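Local coordinates for protein glutamate racemase (Escherichia coli, PDB 2JFN) that belongs to the Asp/Glu/hydantoin racemase family of alpha/beta enzymes and holds glutamic acid and uridine-5'-diphosphate-N-acetylmuramoyl-L-alanine in two separate pockets, at residues Ala91-Ser96 with Val112-Ala117; Glu164-Ala169 with Leu202-Phe207; Val178-Leu183 with Gln211-Gln216. All coordinates share one frame; numbering follows the deposited sequence.

Contact 1 (Ala91-Ser96 with Val112-Ala117); sequences ACNTAS and VGVVPA. With GLU (glutamic acid), chain B; UMA (uridine-5'-diphosphate-N-acetylmuramoyl-L-alanine), chain C.
The extended chain at Gly113-Val115 runs past the N-terminal part of helix 93-106, with Asn93 CA 5.7 Å from Val114 CA and Ser96 CA 5.0 Å from Gly113 CA. One direct hydrogen bond ties the two segments: Val114 N donates to Ser96 OG at 2.7 Å and 148°, so a backbone amide buried beyond the end of strand 111-112 is met by a helix hydroxyl. Val114 CG2, set between its own backbone N and carbonyl carbon with CG1 at chi1 -58°, presses into the same corner. It reaches to 3.1 Å from Ser96 OG and 3.5 Å from Cys92 C, lying over the backbone that leads into the helix, while the second methyl, CG1, turns to Ala91 CA. The side chains of Asn93 and Val114 meet at about a right angle. Beyond them the flat amide end of Asn93 slides along the Pro116 ring, at its CD and CG, the two side chains running in opposite directions.

Each segment also grips a ligand. Asn93 N donates to O of the bound glutamic acid at 2.8 Å, and Thr94 N to OXT at 2.9 Å and 168°; Thr94 OG1 gives OXT a second bond. The backbone leading into helix 93-106 thus holds both oxygens of this carboxylate, and the helix dipole probably adds to the attraction. In the other segment, Gly113 O accepts from N3 of the uracil of UMA, Val115 N donates to its O2 at 2.9 Å, and Val115 O takes the ribose O2'. The contact is therefore the wall between the two pockets of this racemase-family fold, with the glutamic acid at the approach to a helix and the uracil along the extended chain.

Contact 2 (Glu164-Ala169 with Leu202-Phe207); sequences EMVELA and LGCTHF. With GLU (glutamic acid), chain B.
The turn after strand 199-202, which brings Cys204, Thr205 and His206 into the glutamic acid pocket, is backed by helix 163-174 through Met165, Val166 and Ala169. A type I beta turn from Cys204 to Phe207 places both rings against the helix. Met165 makes a Met-aromatic contact: SD stands 3.6 Å from the centroid of the Phe207 ring, nearly on its normal. CG anti to the backbone N, chi1 -163°, and an extended chi2 carry the sulfur over this face. Met165 CB rests 3.5 Å from Phe207 CE2. The opposite face of the ring is covered by Cys204 CB, so the phenyl is clamped between sulfur and methylene, with Val166 N at its edge.

His206 is met differently. Val166 CG1 sits over its imidazole in a CH-pi contact, 3.7 Å from the centroid and 9° off the normal, while Ala169 CB lies at the edge in the ring plane. The amino nitrogen of the glutamic acid is at the edge too, giving a 2.8 Å hydrogen bond to His206 ND1; NE2 bonds to Glu170 on the same helix, which probably fixes the rotation of the ring. The second methyl of Val166, CG2, reaches Cys204 SG at 3.9 Å, and that sulfur is 3.5 Å from CA of the ligand. N of the glutamic acid also donates to Thr205 OG1 at 2.7 Å. Thr205 N in turn binds the ligand O. First-shell ligand contacts thus come from a loop at the C-terminal end of a parallel strand, as is usual in alpha/beta folds, with helix 163-174 packed behind His206 and Cys204.

Contact 3 (Val178-Leu183 with Gln211-Gln216); sequences VSLDAL and QEELLQ
Glu213 lies across three side chains of the other segment and meets them with its methylene groups. Its chain leaves the helix with CG anti to the carbonyl carbon (chi1 -69°), which sets CG 3.8 Å from Val178 CB; a bend at chi2, 80°, then turns the carboxylate along Val178 CG2. Val178 and Leu180 each cross it at about a right angle. Leu180 CD2 touches both CB and CG of the glutamate, and Leu183 comes in obliquely, CD1 packing 3.5 Å from Glu213 CB and continuing on to the backbone carbon of that residue. The carboxylate itself is held at both oxygens. OE2 accepts a 2.9 Å bond from a water that in turn accepts from Val178 N at 3.0 Å, so the two segments share a bridge although no direct hydrogen bond joins them; OE1 forms a salt bridge with Lys172 of helix 163-174.

Helix 211-217 is the helix of a beta-alpha-beta unit, linking the parallel strands 199-202 and 223-225, and the short helix 180-186 packs against it. Val178 and Ser179 lead into that short helix. Ser179 is its N-cap, with OG accepting from Ala182 N at 3.2 Å and 152°, a capping bond at the turn from which Leu180 and Leu183 project.

Deeper in, Leu183 CD2 meets Leu214 CD2 at 4.1 Å, the two leucines crossing at about a right angle. Leu183 also touches Met165 and Leu168, and is therefore wedged between two helices. At the outer margin the extended Gln216 lies across Leu180, whose CD1 approaches Gln216 OE1 to 3.9 Å, an apolar methyl beside the amide near solvent.

Overall arrangement
From the N terminus, contact 1 comes first: it closes a loop of 15 residues that holds most of helix 93-106, and it is complete before the others begin. Contacts 2 and 3 then cross, their segments alternating as 164-169, 178-183, 202-207 and 211-216, so that the consecutive helices 163-174 and 180-186 are both tied to the chain following strand 199-202. Contact 2 stands between the other two. Its Thr205 OG1 probably bonds Ala91 O of contact 1, and both touch the glutamic acid; toward contact 3, Met165 packs on Leu183. Contacts 1 and 3 do not touch, their nearest atoms being about 12 Å apart.

Contact 1 (Ala91-Ser96 with Val112-Ala117)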
# COMPACT_ATOMS: atom_id res chain seq x y z
N ALA A 91 -3.96 -3.14 -0.39
CA ALA A 91 -3.17 -1.91 -0.23
C ALA A 91 -1.72 -2.21 -0.52
O ALA A 91 -0.84 -1.99 0.32
CB ALA A 91 -3.34 -1.38 1.18
N CYS A 92 -1.48 -2.70 -1.74
CA CYS A 92 -0.17 -3.11 -2.19
C CYS A 92 -0.12 -2.98 -3.72
O CYS A 92 -0.83 -3.69 -4.42
CB CYS A 92 0.03 -4.57 -1.77
SG CYS A 92 1.47 -5.42 -2.39
N ASN A 93 0.72 -2.07 -4.23
CA ASN A 93 0.84 -1.87 -5.67
C ASN A 93 1.35 -3.09 -6.43
O ASN A 93 0.84 -3.42 -7.51
CB ASN A 93 1.75 -0.68 -5.99
CG ASN A 93 1.18 0.64 -5.51
OD1 ASN A 93 1.23 0.96 -4.32
ND2 ASN A 93 0.61 1.41 -6.44
N THR A 94 2.35 -3.76 -5.88
CA THR A 94 2.92 -4.94 -6.52
C THR A 94 1.96 -6.13 -6.56
O THR A 94 2.25 -7.14 -7.18
CB THR A 94 4.22 -5.39 -5.82
OG1 THR A 94 3.98 -5.55 -4.41
CG2 THR A 94 5.32 -4.37 -6.04
N ALA A 95 0.82 -6.00 -5.89
CA ALA A 95 -0.15 -7.10 -5.88
C ALA A 95 -1.48 -6.73 -6.52
O ALA A 95 -2.09 -7.55 -7.20
CB ALA A 95 -0.39 -7.58 -4.45
N SER A 96 -1.92 -5.49 -6.32
CA SER A 96 -3.19 -5.04 -6.85
C SER A 96 -3.46 -5.45 -8.29
O SER A 96 -4.23 -6.37 -8.54
CB SER A 96 -3.33 -3.53 -6.73
OG SER A 96 -3.90 -3.17 -5.48
N VAL A 112 -10.96 -3.70 -3.25
CA VAL A 112 -10.38 -2.43 -3.67
C VAL A 112 -8.92 -2.63 -4.02
O VAL A 112 -8.19 -3.33 -3.31
CB VAL A 112 -10.50 -1.37 -2.55
CG1 VAL A 112 -9.81 -0.07 -2.96
CG2 VAL A 112 -11.96 -1.10 -2.26
N GLY A 113 -8.50 -2.04 -5.12
CA GLY A 113 -7.12 -2.15 -5.55
C GLY A 113 -6.44 -0.80 -5.49
O GLY A 113 -7.07 0.21 -5.17
N VAL A 114 -5.14 -0.79 -5.78
CA VAL A 114 -4.37 0.45 -5.76
C VAL A 114 -3.45 0.58 -6.96
O VAL A 114 -2.76 -0.37 -7.36
CB VAL A 114 -3.47 0.54 -4.52
CG1 VAL A 114 -4.31 0.45 -3.25
CG2 VAL A 114 -2.43 -0.56 -4.57
N VAL A 115 -3.46 1.76 -7.56
CA VAL A 115 -2.60 2.05 -8.70
C VAL A 115 -1.99 3.42 -8.38
O VAL A 115 -2.61 4.23 -7.70
CB VAL A 115 -3.39 2.14 -10.02
CG1 VAL A 115 -3.91 0.76 -10.41
CG2 VAL A 115 -4.55 3.10 -9.89
N PRO A 116 -0.76 3.67 -8.83
CA PRO A 116 -0.11 4.96 -8.57
C PRO A 116 -1.02 6.11 -8.96
O PRO A 116 -1.64 6.08 -10.02
CB PRO A 116 1.16 4.89 -9.42
CG PRO A 116 1.50 3.40 -9.36
CD PRO A 116 0.14 2.76 -9.57
N ALA A 117 -1.09 7.13 -8.10
CA ALA A 117 -1.95 8.30 -8.32
C ALA A 117 -1.46 9.25 -9.41
O ALA A 117 -1.40 10.47 -9.21
CB ALA A 117 -2.13 9.06 -7.01
N GLU B . 3.53 -2.07 -0.12
CA GLU B . 4.38 -2.29 -1.30
C GLU B . 3.55 -2.04 -2.54
O GLU B . 2.68 -1.09 -2.55
CB GLU B . 4.92 -3.73 -1.29
CG GLU B . 6.43 -3.74 -1.62
CD GLU B . 6.91 -5.16 -1.91
OE1 GLU B . 7.81 -5.34 -2.73
OE2 GLU B . 6.41 -6.13 -1.33
OXT GLU B . 3.73 -2.75 -3.59
N1 UMA C . -7.24 5.08 -6.38
C2 UMA C . -6.89 3.64 -6.38
N3 UMA C . -7.94 2.77 -6.14
C4 UMA C . -9.28 3.15 -5.90
C5 UMA C . -9.56 4.64 -5.91
C6 UMA C . -8.55 5.51 -6.14
O2 UMA C . -5.76 3.21 -6.57
O4 UMA C . -10.12 2.29 -5.69
C1B UMA C . -6.10 6.03 -6.64
C2B UMA C . -5.85 6.18 -8.13
O2' UMA C . -4.41 6.24 -8.50
C3B UMA C . -6.58 7.40 -8.60
C4B UMA C . -6.42 8.25 -7.35
O4B UMA C . -6.37 7.35 -6.24
O3B UMA C . -5.82 7.82 -9.76
C5B UMA C . -7.53 9.19 -7.09
O5B UMA C . -8.74 8.54 -7.23
PA UMA C . -10.14 9.29 -7.22
O1A UMA C . -11.11 8.23 -6.92
O2A UMA C . -10.09 10.37 -6.29
O3A UMA C . -10.30 9.76 -8.76
PB UMA C . -9.49 9.44 -10.10
O1B UMA C . -8.12 9.90 -10.03
O2B UMA C . -10.32 9.88 -11.23
O1' UMA C . -9.60 7.80 -10.11
C1' UMA C . -10.41 7.00 -10.96
C2' UMA C . -11.01 5.82 -10.23
N2' UMA C . -11.89 6.24 -9.13
C7' UMA C . -13.22 6.04 -9.17
O7' UMA C . -13.75 5.35 -10.03
C8' UMA C . -14.08 6.68 -8.10
C3' UMA C . -9.85 4.94 -9.73
O3' UMA C . -10.37 3.73 -9.09
C4' UMA C . -8.90 4.54 -10.88
O4' UMA C . -7.83 3.76 -10.40
C5' UMA C . -8.38 5.79 -11.59
O5' UMA C . -9.54 6.59 -12.05
C6' UMA C . -7.55 5.49 -12.83
O6' UMA C . -8.29 4.66 -13.72
C18 UMA C . -11.34 2.78 -9.60
C19 UMA C . -10.72 1.57 -10.23
O18 UMA C . -11.28 0.98 -11.14
C20 UMA C . -12.39 2.52 -8.50
N4 UMA C . -9.54 1.21 -9.72
C21 UMA C . -8.80 -0.02 -10.05
C22 UMA C . -9.63 -1.33 -9.97
O19 UMA C . -10.56 -1.37 -9.13
O20 UMA C . -9.35 -2.29 -10.74
C23 UMA C . -7.57 -0.13 -9.14

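Contact 2 (Glu164-Ala169 with Leu202-Phe207)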
# COMPACT_ATOMS: atom_id res chain seq x y z
N GLU A 164 15.12 -0.43 -2.03
CA GLU A 164 15.76 0.00 -0.79
C GLU A 164 14.86 0.92 0.03
O GLU A 164 14.84 0.87 1.27
CB GLU A 164 17.07 0.73 -1.10
CG GLU A 164 17.88 1.07 0.14
CD GLU A 164 19.21 1.73 -0.19
OE1 GLU A 164 19.62 1.70 -1.37
OE2 GLU A 164 19.85 2.26 0.75
N MET A 165 14.09 1.76 -0.64
CA MET A 165 13.20 2.66 0.08
C MET A 165 12.13 1.85 0.81
O MET A 165 11.69 2.22 1.90
CB MET A 165 12.55 3.65 -0.89
CG MET A 165 11.96 4.86 -0.19
SD MET A 165 11.30 6.08 -1.34
CE MET A 165 12.79 6.84 -1.93
N VAL A 166 11.71 0.74 0.21
CA VAL A 166 10.72 -0.11 0.84
C VAL A 166 11.30 -0.60 2.16
O VAL A 166 10.61 -0.61 3.19
CB VAL A 166 10.36 -1.32 -0.04
CG1 VAL A 166 9.35 -2.21 0.69
CG2 VAL A 166 9.79 -0.84 -1.37
N GLU A 167 12.56 -1.01 2.13
CA GLU A 167 13.24 -1.50 3.32
C GLU A 167 13.40 -0.41 4.37
O GLU A 167 13.32 -0.69 5.57
CB GLU A 167 14.62 -2.06 2.95
CG GLU A 167 14.57 -3.39 2.24
CD GLU A 167 13.72 -4.41 2.99
OE1 GLU A 167 13.88 -4.53 4.23
OE2 GLU A 167 12.89 -5.09 2.35
N LEU A 168 13.62 0.82 3.93
CA LEU A 168 13.76 1.92 4.86
C LEU A 168 12.44 2.09 5.61
O LEU A 168 12.43 2.32 6.82
CB LEU A 168 14.12 3.21 4.11
CG LEU A 168 15.55 3.21 3.55
CD1 LEU A 168 15.78 4.47 2.73
CD2 LEU A 168 16.54 3.13 4.70
N ALA A 169 11.33 1.94 4.89
CA ALA A 169 10.01 2.07 5.50
C ALA A 169 9.81 0.92 6.49
O ALA A 169 9.33 1.13 7.60
CB ALA A 169 8.91 2.04 4.42
N LEU A 202 3.62 8.80 -4.87
CA LEU A 202 4.15 7.70 -4.09
C LEU A 202 3.37 6.49 -4.59
O LEU A 202 2.22 6.27 -4.19
CB LEU A 202 3.91 7.95 -2.60
CG LEU A 202 4.55 9.26 -2.12
CD1 LEU A 202 4.37 9.42 -0.61
CD2 LEU A 202 6.02 9.26 -2.49
N GLY A 203 4.00 5.74 -5.49
CA GLY A 203 3.37 4.57 -6.09
C GLY A 203 3.70 3.27 -5.39
O GLY A 203 3.70 2.20 -6.00
N CYS A 204 4.01 3.37 -4.11
CA CYS A 204 4.29 2.20 -3.28
C CYS A 204 3.65 2.57 -1.95
O CYS A 204 3.94 3.63 -1.40
CB CYS A 204 5.80 2.01 -3.13
SG CYS A 204 6.24 0.48 -2.30
N THR A 205 2.76 1.72 -1.45
CA THR A 205 2.08 2.04 -0.19
C THR A 205 3.03 2.15 1.00
O THR A 205 2.65 2.63 2.07
CB THR A 205 0.96 1.01 0.13
OG1 THR A 205 1.53 -0.28 0.38
CG2 THR A 205 -0.00 0.90 -1.05
N HIS A 206 4.27 1.72 0.83
CA HIS A 206 5.26 1.84 1.90
C HIS A 206 5.77 3.29 2.01
O HIS A 206 6.10 3.77 3.09
CB HIS A 206 6.48 0.95 1.63
CG HIS A 206 6.38 -0.43 2.20
ND1 HIS A 206 5.58 -1.41 1.65
CD2 HIS A 206 7.01 -1.00 3.25
CE1 HIS A 206 5.73 -2.53 2.33
NE2 HIS A 206 6.59 -2.31 3.31
N PHE A 207 5.82 3.97 0.87
CA PHE A 207 6.38 5.32 0.83
C PHE A 207 5.71 6.43 1.64
O PHE A 207 6.40 7.25 2.23
CB PHE A 207 6.59 5.74 -0.63
CG PHE A 207 7.55 4.84 -1.39
CD1 PHE A 207 7.73 4.98 -2.76
CD2 PHE A 207 8.26 3.83 -0.72
CE1 PHE A 207 8.59 4.13 -3.47
CE2 PHE A 207 9.12 2.98 -1.41
CZ PHE A 207 9.29 3.13 -2.79
N GLU B . 3.53 -2.07 -0.12
CA GLU B . 4.38 -2.29 -1.30
C GLU B . 3.55 -2.04 -2.54
O GLU B . 2.68 -1.09 -2.55
CB GLU B . 4.92 -3.73 -1.29
CG GLU B . 6.43 -3.74 -1.62
CD GLU B . 6.91 -5.16 -1.91
OE1 GLU B . 7.81 -5.34 -2.73
OE2 GLU B . 6.41 -6.13 -1.33
OXT GLU B . 3.73 -2.75 -3.59

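Contact 3 (Val178-Leu183 with Gln211-Gln216)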
# COMPACT_ATOMS: atom_id res chain seq x y z
N VAL A 178 15.45 6.16 10.14
CA VAL A 178 15.75 6.24 8.72
C VAL A 178 16.96 7.13 8.45
O VAL A 178 17.00 8.28 8.89
CB VAL A 178 14.53 6.80 7.94
CG1 VAL A 178 14.83 6.81 6.45
CG2 VAL A 178 13.29 5.97 8.24
N SER A 179 17.94 6.59 7.74
CA SER A 179 19.14 7.35 7.39
C SER A 179 18.81 8.31 6.26
O SER A 179 18.53 7.88 5.14
CB SER A 179 20.26 6.42 6.95
OG SER A 179 21.25 7.15 6.26
N LEU A 180 18.86 9.61 6.54
CA LEU A 180 18.57 10.59 5.51
C LEU A 180 19.60 10.54 4.39
O LEU A 180 19.29 10.83 3.24
CB LEU A 180 18.51 12.00 6.11
CG LEU A 180 17.41 12.23 7.16
CD1 LEU A 180 17.37 13.70 7.53
CD2 LEU A 180 16.06 11.78 6.61
N ASP A 181 20.83 10.17 4.73
CA ASP A 181 21.88 10.08 3.72
C ASP A 181 21.56 8.98 2.71
O ASP A 181 21.85 9.12 1.53
CB ASP A 181 23.25 9.82 4.37
CG ASP A 181 23.76 11.01 5.17
OD1 ASP A 181 23.61 12.16 4.70
OD2 ASP A 181 24.31 10.80 6.26
N ALA A 182 20.96 7.90 3.19
CA ALA A 182 20.59 6.79 2.31
C ALA A 182 19.51 7.29 1.35
O ALA A 182 19.53 6.97 0.16
CB ALA A 182 20.06 5.61 3.14
N LEU A 183 18.56 8.07 1.87
CA LEU A 183 17.50 8.62 1.04
C LEU A 183 18.04 9.57 -0.01
O LEU A 183 17.64 9.51 -1.18
CB LEU A 183 16.48 9.38 1.90
CG LEU A 183 15.25 8.62 2.38
CD1 LEU A 183 14.34 9.59 3.14
CD2 LEU A 183 14.51 8.01 1.19
N GLN A 211 6.89 9.96 4.47
CA GLN A 211 6.61 11.33 4.07
C GLN A 211 7.52 12.37 4.72
O GLN A 211 8.12 13.19 4.02
CB GLN A 211 5.14 11.70 4.34
CG GLN A 211 4.83 13.14 3.95
CD GLN A 211 3.35 13.46 3.93
OE1 GLN A 211 2.60 12.91 3.11
NE2 GLN A 211 2.93 14.35 4.82
N GLU A 212 7.63 12.35 6.04
CA GLU A 212 8.47 13.33 6.73
C GLU A 212 9.91 13.31 6.21
O GLU A 212 10.45 14.35 5.84
CB GLU A 212 8.46 13.08 8.24
CG GLU A 212 9.09 14.21 9.05
CD GLU A 212 8.45 14.39 10.42
OE1 GLU A 212 7.24 14.72 10.49
OE2 GLU A 212 9.15 14.20 11.44
N GLU A 213 10.51 12.12 6.17
CA GLU A 213 11.87 11.98 5.69
C GLU A 213 12.01 12.45 4.24
O GLU A 213 12.98 13.13 3.89
CB GLU A 213 12.32 10.52 5.79
CG GLU A 213 12.50 9.98 7.20
CD GLU A 213 11.21 9.59 7.90
OE1 GLU A 213 10.13 9.60 7.25
OE2 GLU A 213 11.27 9.26 9.10
N LEU A 214 11.05 12.07 3.39
CA LEU A 214 11.09 12.47 1.98
C LEU A 214 11.05 13.98 1.82
O LEU A 214 11.77 14.54 0.99
CB LEU A 214 9.92 11.85 1.21
CG LEU A 214 10.03 10.34 0.94
CD1 LEU A 214 8.72 9.82 0.37
CD2 LEU A 214 11.19 10.08 -0.02
N LEU A 215 10.23 14.64 2.62
CA LEU A 215 10.11 16.08 2.54
C LEU A 215 11.36 16.81 3.02
O LEU A 215 11.59 17.96 2.67
CB LEU A 215 8.88 16.55 3.32
CG LEU A 215 7.57 16.11 2.64
CD1 LEU A 215 6.38 16.50 3.48
CD2 LEU A 215 7.49 16.76 1.26
N GLN A 216 12.19 16.13 3.81
CA GLN A 216 13.42 16.76 4.29
C GLN A 216 14.51 16.67 3.23
O GLN A 216 15.40 17.52 3.16
CB GLN A 216 13.92 16.07 5.56
CG GLN A 216 12.97 16.13 6.75
CD GLN A 216 13.59 15.54 8.01
OE1 GLN A 216 14.48 16.14 8.61
NE2 GLN A 216 13.12 14.36 8.41
O HOH W 1 13.38 8.26 10.85